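Local coordinates for protein UDP-N-acetylglucosamine 3-dehydrogenase (Acidithiobacillus ferrooxidans, PDB 7BVJ) that catalyses the NAD(+)-dependent oxidation of the glucosamine 3-position of UDP-N-acetylglucosamine to a ketone, a step toward the 2,3-diamino sugar of lipid A, at residues Asp190-Ala195 with Val305-Phe310; Leu95-Ala100 with Ala299-Arg304; Asp167-Leu172 with Ala207-Ser212; Ala102-Ala107 with Asp289-Arg294. All blocks are in the same frame, centred on the assembly; numbering follows the deposited sequence.

Contact 1 of 4, residues Asp190-Ala195 with Val305-Phe310; sequences DKADMA and VAVEAF
In the C-terminal domain, of the Gfo/Idh/MocA type, the last helix of the chain, 290-312, runs over the sheet, and here its Val307 settles on Ala192 and Ala195, at the loop leading into strand 194-201 and at the start of that strand. The two branches of Val307 divide the work. CG1, anti to the backbone N (chi1 168°), reaches the loop and meets the CB of Ala192 at 3.8 Å, while CG2, anti to the carbonyl carbon, meets the CB of Ala195, also at 3.8 Å. Both alanine methyls point at the helix, and the closest backbone approach is 6.9 Å between the CA atoms of Ala195 and Val307. Ile158 of helix 157-173 also touches both Ala195 and Val307. Between Ala192 and Ala195 in sequence, Asp193 and Met194 both face Val185 of strand 177-185, a classic beta bulge, and Asp193 OD1 forms a salt bridge with Arg213. The next residue after Val307, Glu308, extends its carboxylate toward the loop. Lys191, bent at chi2 (-61°), brings NZ to within 3.7 Å of Glu308 OE2, a long salt bridge. The apolar part is thus held by small methyl groups fitted to a branched one, whereas the charged pair, on the more solvent-exposed side, is too far apart for a tight bond and probably adds a modest electrostatic attraction.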
loop_
_atom_site.group_PDB
_atom_site.type_symbol
_atom_site.label_atom_id
_atom_site.label_comp_id
_atom_site.label_asym_id
_atom_site.label_seq_id
_atom_site.Cartn_x
_atom_site.Cartn_y
_atom_site.Cartn_z
ATOM N N ASP A 190 -8.155 -22.124 10.392
ATOM C CA ASP A 190 -6.780 -22.550 10.157
ATOM C C ASP A 190 -5.884 -21.432 9.626
ATOM O O ASP A 190 -4.658 -21.607 9.602
ATOM C CB ASP A 190 -6.775 -23.707 9.159
ATOM C CG ASP A 190 -7.533 -23.375 7.869
ATOM O OD1 ASP A 190 -8.583 -22.678 7.923
ATOM O OD2 ASP A 190 -7.064 -23.810 6.792
ATOM N N LYS A 191 -6.467 -20.322 9.161
ATOM C CA LYS A 191 -5.709 -19.180 8.663
ATOM C C LYS A 191 -5.280 -18.303 9.824
ATOM O O LYS A 191 -6.031 -18.118 10.785
ATOM C CB LYS A 191 -6.550 -18.333 7.707
ATOM C CG LYS A 191 -6.957 -19.041 6.442
ATOM C CD LYS A 191 -5.742 -19.459 5.657
ATOM C CE LYS A 191 -6.137 -20.151 4.372
ATOM N NZ LYS A 191 -5.020 -20.997 3.855
ATOM N N ALA A 192 -4.085 -17.725 9.708
ATOM C CA ALA A 192 -3.552 -16.893 10.778
ATOM C C ALA A 192 -4.510 -15.746 11.067
ATOM O O ALA A 192 -5.006 -15.094 10.143
ATOM C CB ALA A 192 -2.168 -16.354 10.391
ATOM N N ASP A 193 -4.808 -15.526 12.349
ATOM C CA ASP A 193 -5.482 -14.300 12.759
ATOM C C ASP A 193 -4.500 -13.246 13.232
ATOM O O ASP A 193 -4.845 -12.062 13.273
ATOM C CB ASP A 193 -6.482 -14.566 13.885
ATOM C CG ASP A 193 -7.627 -15.474 13.453
ATOM O OD1 ASP A 193 -8.302 -15.183 12.426
ATOM O OD2 ASP A 193 -7.840 -16.481 14.157
ATOM N N MET A 194 -3.309 -13.664 13.628
ATOM C CA MET A 194 -2.249 -12.721 13.933
ATOM C C MET A 194 -0.941 -13.345 13.486
ATOM O O MET A 194 -0.783 -14.561 13.510
ATOM C CB MET A 194 -2.209 -12.386 15.424
ATOM C CG MET A 194 -2.610 -13.569 16.282
ATOM S SD MET A 194 -2.537 -13.252 18.048
ATOM C CE MET A 194 -4.107 -12.421 18.288
ATOM N N ALA A 195 -0.026 -12.510 13.032
ATOM C CA ALA A 195 1.285 -12.996 12.651
ATOM C C ALA A 195 2.322 -11.961 13.053
ATOM O O ALA A 195 2.019 -10.784 13.253
ATOM C CB ALA A 195 1.375 -13.309 11.153
ATOM N N VAL A 305 4.559 -17.837 3.718
ATOM C CA VAL A 305 4.992 -19.221 3.697
ATOM C C VAL A 305 5.543 -19.607 5.058
ATOM O O VAL A 305 5.254 -20.693 5.582
ATOM C CB VAL A 305 6.028 -19.442 2.579
ATOM C CG1 VAL A 305 6.900 -20.649 2.884
ATOM C CG2 VAL A 305 5.346 -19.593 1.224
ATOM N N ALA A 306 6.329 -18.714 5.666
ATOM C CA ALA A 306 6.860 -18.987 6.997
ATOM C C ALA A 306 5.738 -19.131 8.017
ATOM O O ALA A 306 5.802 -19.982 8.910
ATOM C CB ALA A 306 7.821 -17.873 7.413
ATOM N N VAL A 307 4.709 -18.291 7.907
ATOM C CA VAL A 307 3.607 -18.321 8.866
ATOM C C VAL A 307 2.842 -19.630 8.740
ATOM O O VAL A 307 2.582 -20.319 9.736
ATOM C CB VAL A 307 2.673 -17.112 8.663
ATOM C CG1 VAL A 307 1.398 -17.319 9.439
ATOM C CG2 VAL A 307 3.356 -15.772 9.067
ATOM N N GLU A 308 2.478 -19.992 7.508
ATOM C CA GLU A 308 1.775 -21.253 7.297
ATOM C C GLU A 308 2.636 -22.447 7.704
ATOM O O GLU A 308 2.103 -23.478 8.123
ATOM C CB GLU A 308 1.312 -21.361 5.836
ATOM C CG GLU A 308 0.524 -20.101 5.372
ATOM C CD GLU A 308 -0.545 -20.358 4.305
ATOM O OE1 GLU A 308 -0.608 -19.588 3.314
ATOM O OE2 GLU A 308 -1.339 -21.316 4.472
ATOM N N ALA A 309 3.966 -22.329 7.611
ATOM C CA ALA A 309 4.812 -23.428 8.074
ATOM C C ALA A 309 4.777 -23.540 9.594
ATOM O O ALA A 309 4.654 -24.643 10.138
ATOM C CB ALA A 309 6.246 -23.252 7.575
ATOM N N PHE A 310 4.889 -22.408 10.299
ATOM C CA PHE A 310 4.723 -22.422 11.754
ATOM C C PHE A 310 3.404 -23.075 12.155
ATOM O O PHE A 310 3.361 -23.911 13.063
ATOM C CB PHE A 310 4.782 -20.998 12.310
ATOM C CG PHE A 310 4.868 -20.919 13.818
ATOM C CD1 PHE A 310 3.783 -20.499 14.561
ATOM C CD2 PHE A 310 6.055 -21.196 14.483
ATOM C CE1 PHE A 310 3.853 -20.408 15.949
ATOM C CE2 PHE A 310 6.128 -21.090 15.861
ATOM C CZ PHE A 310 5.027 -20.702 16.592
#

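Contact 2 of 4, residues Leu95-Ala100 with Ala299-Arg304; sequences LDTEEA and AALQVR
Asp96 OD1, gripped by two backbone amides, starts helix 97-110 just where the main chain of Leu95 and Asp96 lies against Leu301. Its firmer bond comes from Glu99 N at 3.1 Å, nearly straight at 164° and nearly in line with the C-O bond of the carboxylate; the second, from Glu98 N, is weak and strongly bent. With chi1 at 57° the Asp96 carboxylate turns away from helix 290-312, leaving its CA to face that helix, 4.1 Å from Leu301 CD1. Leu301 carries the other side of the contact with both its methyls. CD2 lies 3.8 Å from the carbonyl O of Leu95, and CD1 lies 4.1 Å from the CG2 of Thr97, the two side chains running past each other in opposite directions. A weak bond from Leu95 N to Glu99 OE1, 3.3 Å long, ties the residue before the cap back to the first turn. Nearby, Arg304 reaches Asp156 in a salt bridge. The contact is small and lies at the surface; Thr97 also touches Arg294 and Ala298 earlier on helix 290-312. The arrangement is that of an N-capped helix of the NAD-binding Rossmann domain, met near its first turn by the C-terminal helix.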
loop_
_atom_site.group_PDB
_atom_site.type_symbol
_atom_site.label_atom_id
_atom_site.label_comp_id
_atom_site.label_asym_id
_atom_site.label_seq_id
_atom_site.Cartn_x
_atom_site.Cartn_y
_atom_site.Cartn_z
ATOM N N LEU A 95 -1.141 -12.167 -7.178
ATOM C CA LEU A 95 -1.081 -13.307 -6.270
ATOM C C LEU A 95 0.304 -13.925 -6.200
ATOM O O LEU A 95 0.650 -14.541 -5.184
ATOM C CB LEU A 95 -2.074 -14.393 -6.700
ATOM C CG LEU A 95 -3.588 -14.212 -6.567
ATOM C CD1 LEU A 95 -4.262 -15.556 -6.816
ATOM C CD2 LEU A 95 -4.018 -13.625 -5.218
ATOM N N ASP A 96 1.087 -13.809 -7.272
ATOM C CA ASP A 96 2.417 -14.393 -7.314
ATOM C C ASP A 96 3.323 -13.502 -8.148
ATOM O O ASP A 96 2.866 -12.613 -8.872
ATOM C CB ASP A 96 2.388 -15.821 -7.869
ATOM C CG ASP A 96 1.762 -15.902 -9.248
ATOM O OD1 ASP A 96 2.387 -15.456 -10.233
ATOM O OD2 ASP A 96 0.641 -16.437 -9.344
ATOM N N THR A 97 4.624 -13.762 -8.050
ATOM C CA THR A 97 5.623 -12.880 -8.641
ATOM C C THR A 97 5.755 -13.041 -10.149
ATOM O O THR A 97 6.321 -12.160 -10.806
ATOM C CB THR A 97 6.978 -13.138 -7.988
ATOM O OG1 THR A 97 7.321 -14.521 -8.163
ATOM C CG2 THR A 97 6.915 -12.814 -6.495
ATOM N N GLU A 98 5.258 -14.141 -10.710
ATOM C CA GLU A 98 5.320 -14.351 -12.151
ATOM C C GLU A 98 4.297 -13.484 -12.889
ATOM O O GLU A 98 4.594 -12.946 -13.959
ATOM C CB GLU A 98 5.115 -15.835 -12.452
ATOM C CG GLU A 98 5.550 -16.276 -13.835
ATOM C CD GLU A 98 4.399 -16.261 -14.831
ATOM O OE1 GLU A 98 4.294 -15.278 -15.601
ATOM O OE2 GLU A 98 3.597 -17.226 -14.839
ATOM N N GLU A 99 3.098 -13.325 -12.320
ATOM C CA GLU A 99 2.143 -12.357 -12.845
ATOM C C GLU A 99 2.721 -10.947 -12.789
ATOM O O GLU A 99 2.609 -10.178 -13.752
ATOM C CB GLU A 99 0.828 -12.441 -12.059
ATOM C CG GLU A 99 0.063 -13.745 -12.231
ATOM C CD GLU A 99 -1.167 -13.854 -11.320
ATOM O OE1 GLU A 99 -1.306 -13.042 -10.380
ATOM O OE2 GLU A 99 -2.003 -14.750 -11.551
ATOM N N ALA A 100 3.376 -10.606 -11.674
ATOM C CA ALA A 100 3.976 -9.285 -11.527
ATOM C C ALA A 100 5.094 -9.072 -12.543
ATOM O O ALA A 100 5.197 -7.995 -13.147
ATOM C CB ALA A 100 4.493 -9.111 -10.097
ATOM N N ALA A 299 8.563 -10.417 -0.716
ATOM C CA ALA A 299 8.778 -10.468 0.730
ATOM C C ALA A 299 7.541 -10.979 1.472
ATOM O O ALA A 299 7.641 -11.778 2.418
ATOM C CB ALA A 299 9.175 -9.084 1.245
ATOM N N ALA A 300 6.364 -10.498 1.084
ATOM C CA ALA A 300 5.162 -10.875 1.806
ATOM C C ALA A 300 4.877 -12.351 1.613
ATOM O O ALA A 300 4.459 -13.030 2.551
ATOM C CB ALA A 300 3.978 -10.030 1.360
ATOM N N LEU A 301 5.127 -12.869 0.413
ATOM C CA LEU A 301 4.952 -14.299 0.195
ATOM C C LEU A 301 5.940 -15.103 1.041
ATOM O O LEU A 301 5.581 -16.144 1.601
ATOM C CB LEU A 301 5.074 -14.614 -1.298
ATOM C CG LEU A 301 3.939 -14.059 -2.179
ATOM C CD1 LEU A 301 4.319 -14.161 -3.649
ATOM C CD2 LEU A 301 2.625 -14.800 -1.940
ATOM N N GLN A 302 7.178 -14.627 1.177
ATOM C CA GLN A 302 8.108 -15.299 2.094
ATOM C C GLN A 302 7.554 -15.338 3.515
ATOM O O GLN A 302 7.555 -16.391 4.178
ATOM C CB GLN A 302 9.461 -14.609 2.066
ATOM C CG GLN A 302 10.473 -15.307 1.172
ATOM C CD GLN A 302 11.910 -14.945 1.539
ATOM O OE1 GLN A 302 12.630 -15.757 2.129
ATOM N NE2 GLN A 302 12.327 -13.720 1.200
ATOM N N VAL A 303 7.049 -14.198 3.994
ATOM C CA VAL A 303 6.477 -14.169 5.336
ATOM C C VAL A 303 5.317 -15.158 5.442
ATOM O O VAL A 303 5.226 -15.925 6.400
ATOM C CB VAL A 303 6.034 -12.746 5.723
ATOM C CG1 VAL A 303 5.233 -12.810 7.028
ATOM C CG2 VAL A 303 7.262 -11.811 5.902
ATOM N N ARG A 304 4.399 -15.131 4.473
ATOM C CA ARG A 304 3.216 -15.978 4.564
ATOM C C ARG A 304 3.585 -17.456 4.545
ATOM O O ARG A 304 2.986 -18.257 5.263
ATOM C CB ARG A 304 2.249 -15.662 3.428
ATOM C CG ARG A 304 0.946 -16.404 3.553
ATOM C CD ARG A 304 -0.097 -15.821 2.632
ATOM N NE ARG A 304 0.121 -16.208 1.247
ATOM C CZ ARG A 304 -0.703 -15.876 0.257
ATOM N NH1 ARG A 304 -1.791 -15.155 0.511
ATOM N NH2 ARG A 304 -0.450 -16.269 -0.981
#

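Contact 3 of 4, residues Asp167-Leu172 with Ala207-Ser212; sequences DLTLLL and ANLAAS
Helix 167-172 lies over strand 207-212 with the CA atoms of Thr169 and Ala207 6.9 Å apart, their closest backbone approach. This is the helix-on-sheet layer of the Gfo/Idh/MocA C-terminal domain, in which helix 157-173 covers one face of a mixed beta sheet and strand 206-215 passes beneath it. Thr169 alone carries the helix side. Its CB points at the sheet, and both branches beyond it touch the methyl of Ala207: CG2, anti to the backbone N, and OG1, anti to the carbonyl carbon (chi1 -67°), each lie 3.8 Å from Ala207 CB, which thus sits against the fork of the threonine. The same torsion sets OG1 beside the helix backbone, where it hydrogen-bonds with the carbonyl O of Asp165, one turn earlier. The hydroxyl is therefore satisfied within its own helix, and what it offers the strand side chains is van der Waals contact. Leu209, two residues along the strand and turned to the same face, crosses Thr169 at a slant. Its side chain also packs on Met162 and Leu166 of the same helix, so the leucine spreads the contact back toward the helix start. Leu140 of strand 139-147 and Leu201 of strand 194-201 touch Thr169 as well, so the threonine meets three strands from above the sheet. All three touching residues are buried. The edge of the contact is drawn by one methyl of Leu209: CD1 stands 4.0 Å from Thr169 OG1.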
loop_
_atom_site.group_PDB
_atom_site.type_symbol
_atom_site.label_atom_id
_atom_site.label_comp_id
_atom_site.label_asym_id
_atom_site.label_seq_id
_atom_site.Cartn_x
_atom_site.Cartn_y
_atom_site.Cartn_z
ATOM N N ASP A 167 6.490 -3.071 3.096
ATOM C CA ASP A 167 6.852 -2.137 2.040
ATOM C C ASP A 167 7.614 -0.943 2.598
ATOM O O ASP A 167 8.620 -0.521 2.021
ATOM C CB ASP A 167 5.600 -1.675 1.301
ATOM C CG ASP A 167 5.904 -0.622 0.250
ATOM O OD1 ASP A 167 6.778 -0.879 -0.616
ATOM O OD2 ASP A 167 5.277 0.465 0.307
ATOM N N LEU A 168 7.124 -0.375 3.703
ATOM C CA LEU A 168 7.807 0.738 4.345
ATOM C C LEU A 168 9.235 0.363 4.703
ATOM O O LEU A 168 10.164 1.150 4.503
ATOM C CB LEU A 168 7.050 1.170 5.600
ATOM C CG LEU A 168 5.737 1.913 5.346
ATOM C CD1 LEU A 168 4.973 2.192 6.653
ATOM C CD2 LEU A 168 6.005 3.204 4.545
ATOM N N THR A 169 9.416 -0.842 5.238
ATOM C CA THR A 169 10.739 -1.355 5.555
ATOM C C THR A 169 11.635 -1.356 4.326
ATOM O O THR A 169 12.761 -0.823 4.348
ATOM C CB THR A 169 10.590 -2.771 6.099
ATOM O OG1 THR A 169 9.908 -2.744 7.372
ATOM C CG2 THR A 169 11.952 -3.426 6.194
ATOM N N LEU A 170 11.155 -1.971 3.240
ATOM C CA LEU A 170 11.996 -2.049 2.048
ATOM C C LEU A 170 12.316 -0.659 1.510
ATOM O O LEU A 170 13.414 -0.431 1.000
ATOM C CB LEU A 170 11.336 -2.914 0.971
ATOM C CG LEU A 170 11.237 -4.411 1.311
ATOM C CD1 LEU A 170 10.299 -5.118 0.355
ATOM C CD2 LEU A 170 12.595 -5.101 1.313
ATOM N N LEU A 171 11.387 0.289 1.649
ATOM C CA LEU A 171 11.593 1.620 1.086
ATOM C C LEU A 171 12.560 2.444 1.930
ATOM O O LEU A 171 13.505 3.036 1.405
ATOM C CB LEU A 171 10.256 2.350 0.953
ATOM C CG LEU A 171 10.309 3.749 0.340
ATOM C CD1 LEU A 171 10.524 3.635 -1.141
ATOM C CD2 LEU A 171 9.041 4.506 0.646
ATOM N N LEU A 172 12.332 2.496 3.237
ATOM C CA LEU A 172 13.204 3.264 4.112
ATOM C C LEU A 172 14.617 2.712 4.121
ATOM O O LEU A 172 15.573 3.487 4.239
ATOM C CB LEU A 172 12.644 3.285 5.531
ATOM C CG LEU A 172 11.259 3.916 5.604
ATOM C CD1 LEU A 172 10.777 3.964 7.036
ATOM C CD2 LEU A 172 11.284 5.311 4.987
ATOM N N ALA A 207 13.666 -5.945 10.829
ATOM C CA ALA A 207 12.279 -5.495 10.916
ATOM C C ALA A 207 11.471 -6.515 11.700
ATOM O O ALA A 207 11.504 -7.702 11.385
ATOM C CB ALA A 207 11.654 -5.308 9.526
ATOM N N ASN A 208 10.718 -6.044 12.690
ATOM C CA ASN A 208 9.954 -6.880 13.612
ATOM C C ASN A 208 8.504 -6.412 13.506
ATOM O O ASN A 208 8.111 -5.457 14.185
ATOM C CB ASN A 208 10.540 -6.748 15.063
ATOM C CG ASN A 208 9.623 -7.312 16.127
ATOM O OD1 ASN A 208 8.715 -8.099 15.838
ATOM N ND2 ASN A 208 9.856 -6.913 17.372
ATOM N N LEU A 209 7.720 -7.085 12.655
ATOM C CA LEU A 209 6.445 -6.577 12.154
ATOM C C LEU A 209 5.290 -7.462 12.599
ATOM O O LEU A 209 5.247 -8.648 12.258
ATOM C CB LEU A 209 6.458 -6.503 10.626
ATOM C CG LEU A 209 7.694 -5.822 10.038
ATOM C CD1 LEU A 209 7.540 -5.716 8.525
ATOM C CD2 LEU A 209 7.817 -4.446 10.671
ATOM N N ALA A 210 4.330 -6.876 13.307
ATOM C CA ALA A 210 3.177 -7.601 13.819
ATOM C C ALA A 210 1.905 -7.140 13.114
ATOM O O ALA A 210 1.756 -5.961 12.783
ATOM C CB ALA A 210 3.053 -7.413 15.337
ATOM N N ALA A 211 0.994 -8.076 12.873
ATOM C CA ALA A 211 -0.295 -7.734 12.295
ATOM C C ALA A 211 -1.360 -8.651 12.883
ATOM O O ALA A 211 -1.092 -9.817 13.163
ATOM C CB ALA A 211 -0.266 -7.838 10.761
ATOM N N SER A 212 -2.559 -8.105 13.096
ATOM C CA SER A 212 -3.676 -8.847 13.674
ATOM C C SER A 212 -5.003 -8.314 13.135
ATOM O O SER A 212 -5.158 -7.109 12.898
ATOM C CB SER A 212 -3.681 -8.765 15.202
ATOM O OG SER A 212 -4.830 -9.424 15.727
#

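Contact 4 of 4, residues Ala102-Ala107 with Asp289-Arg294; sequences ALIGMA and DGVAGR
With CG1 of Ile104 anti to its carbonyl carbon (chi1 -72°) and the chain extended beyond it (chi2 156°), CD1 is carried out over the first turn of helix 290-312. There it rests 3.5 Å from Gly290 O and 4.0 Å from Arg294 CB. CG1 lies over the main chain of the glycine, 4.1 Å from Gly290 CA, where a side chain pointing this way would come up tightly against the isoleucine. The second branch, CG2, makes a looser apolar contact with Val291 CG2 at 4.4 Å. An alanine in place of Ile104 is likely to open a gap against Gly290 and to deprive the CB of Arg294 of its apolar neighbour. Arg294, bent at chi2, leads its guanidinium group past the isoleucine to a salt bridge between NE and Asp101 of helix 97-110, a second tie between the helices. Asp289 caps the start of helix 290-312, its OD1 taking a straight bond from Ala292 N at 2.9 Å. Over these short segments the helix axes run antiparallel (173°), 10.1 Å apart at their closest. The arrangement is an antiparallel packing of two helices, close where Gly290 meets Ile104, and it joins the NAD-binding Rossmann domain to the long C-terminal helix.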
loop_
_atom_site.group_PDB
_atom_site.type_symbol
_atom_site.label_atom_id
_atom_site.label_comp_id
_atom_site.label_asym_id
_atom_site.label_seq_id
_atom_site.Cartn_x
_atom_site.Cartn_y
_atom_site.Cartn_z
ATOM N N ALA A 102 5.294 -10.500 -15.492
ATOM C CA ALA A 102 4.665 -10.334 -16.801
ATOM C C ALA A 102 4.100 -8.928 -16.978
ATOM O O ALA A 102 4.223 -8.332 -18.054
ATOM C CB ALA A 102 3.559 -11.383 -16.988
ATOM N N LEU A 103 3.442 -8.387 -15.949
ATOM C CA LEU A 103 2.849 -7.069 -16.133
ATOM C C LEU A 103 3.923 -5.986 -16.187
ATOM O O LEU A 103 3.787 -5.020 -16.946
ATOM C CB LEU A 103 1.825 -6.777 -15.034
ATOM C CG LEU A 103 0.540 -7.636 -15.058
ATOM C CD1 LEU A 103 -0.260 -7.478 -13.781
ATOM C CD2 LEU A 103 -0.340 -7.312 -16.259
ATOM N N ILE A 104 5.007 -6.139 -15.419
ATOM C CA ILE A 104 6.134 -5.215 -15.539
ATOM C C ILE A 104 6.684 -5.242 -16.962
ATOM O O ILE A 104 6.909 -4.196 -17.578
ATOM C CB ILE A 104 7.219 -5.553 -14.494
ATOM C CG1 ILE A 104 6.752 -5.162 -13.089
ATOM C CG2 ILE A 104 8.537 -4.862 -14.826
ATOM C CD1 ILE A 104 7.423 -5.938 -11.992
ATOM N N GLY A 105 6.871 -6.443 -17.516
ATOM C CA GLY A 105 7.361 -6.542 -18.885
ATOM C C GLY A 105 6.431 -5.888 -19.895
ATOM O O GLY A 105 6.865 -5.105 -20.748
ATOM N N MET A 106 5.138 -6.208 -19.819
ATOM C CA MET A 106 4.182 -5.634 -20.764
ATOM C C MET A 106 4.119 -4.114 -20.629
ATOM O O MET A 106 3.969 -3.396 -21.630
ATOM C CB MET A 106 2.806 -6.258 -20.550
ATOM C CG MET A 106 1.791 -5.942 -21.648
ATOM S SD MET A 106 0.073 -6.249 -21.145
ATOM C CE MET A 106 0.320 -7.598 -20.013
ATOM N N ALA A 107 4.272 -3.605 -19.398
ATOM C CA ALA A 107 4.258 -2.163 -19.173
ATOM C C ALA A 107 5.455 -1.510 -19.832
ATOM O O ALA A 107 5.326 -0.486 -20.513
ATOM C CB ALA A 107 4.241 -1.859 -17.670
ATOM N N ASP A 289 6.138 1.919 -8.080
ATOM C CA ASP A 289 5.933 1.331 -9.395
ATOM C C ASP A 289 5.804 -0.188 -9.298
ATOM O O ASP A 289 5.832 -0.767 -8.210
ATOM C CB ASP A 289 7.040 1.768 -10.359
ATOM C CG ASP A 289 8.398 1.108 -10.087
ATOM O OD1 ASP A 289 8.530 0.234 -9.199
ATOM O OD2 ASP A 289 9.356 1.484 -10.796
ATOM N N GLY A 290 5.664 -0.834 -10.464
ATOM C CA GLY A 290 5.526 -2.282 -10.499
ATOM C C GLY A 290 6.693 -3.010 -9.854
ATOM O O GLY A 290 6.503 -4.017 -9.163
ATOM N N VAL A 291 7.912 -2.497 -10.057
ATOM C CA VAL A 291 9.116 -3.138 -9.524
ATOM C C VAL A 291 9.068 -3.181 -8.003
ATOM O O VAL A 291 9.272 -4.235 -7.385
ATOM C CB VAL A 291 10.374 -2.417 -10.039
ATOM C CG1 VAL A 291 11.611 -2.957 -9.354
ATOM C CG2 VAL A 291 10.478 -2.576 -11.557
ATOM N N ALA A 292 8.741 -2.049 -7.382
ATOM C CA ALA A 292 8.608 -1.998 -5.934
ATOM C C ALA A 292 7.449 -2.863 -5.440
ATOM O O ALA A 292 7.553 -3.527 -4.391
ATOM C CB ALA A 292 8.412 -0.551 -5.496
ATOM N N GLY A 293 6.322 -2.838 -6.167
ATOM C CA GLY A 293 5.198 -3.677 -5.791
ATOM C C GLY A 293 5.585 -5.140 -5.736
ATOM O O GLY A 293 5.272 -5.841 -4.774
ATOM N N ARG A 294 6.324 -5.599 -6.750
ATOM C CA ARG A 294 6.775 -6.987 -6.802
ATOM C C ARG A 294 7.792 -7.282 -5.701
ATOM O O ARG A 294 7.770 -8.368 -5.116
ATOM C CB ARG A 294 7.360 -7.290 -8.187
ATOM C CG ARG A 294 7.782 -8.730 -8.398
ATOM C CD ARG A 294 9.301 -8.893 -8.475
ATOM N NE ARG A 294 9.682 -10.172 -9.071
ATOM C CZ ARG A 294 10.183 -11.206 -8.399
ATOM N NH1 ARG A 294 10.388 -11.116 -7.091
ATOM N NH2 ARG A 294 10.489 -12.333 -9.038
#

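In the fold
Helix 290-312 threads three of the contacts in turn: contact 4 at its start, contact 2 in its middle and contact 1 near its end, with 27 Å between the centres of contacts 4 and 1. Contacts 2 and 4, 13 Å apart between centres, join it to the same Rossmann helix, 97-110, and meet where Ala100 CB lies 3.7 Å from Arg294 CG. Contacts 1 and 3 share the C-terminal sheet, through the probable hydrogen bond from Ala195 N to Ala211 O at 2.9 Å. All four lie away from the ligand sites: in contact 2 the Leu95 side chain is about 12 Å from the bound NAD, and in contact 3 that of Leu209 is about 13 Å from the disulfonic acid ligand.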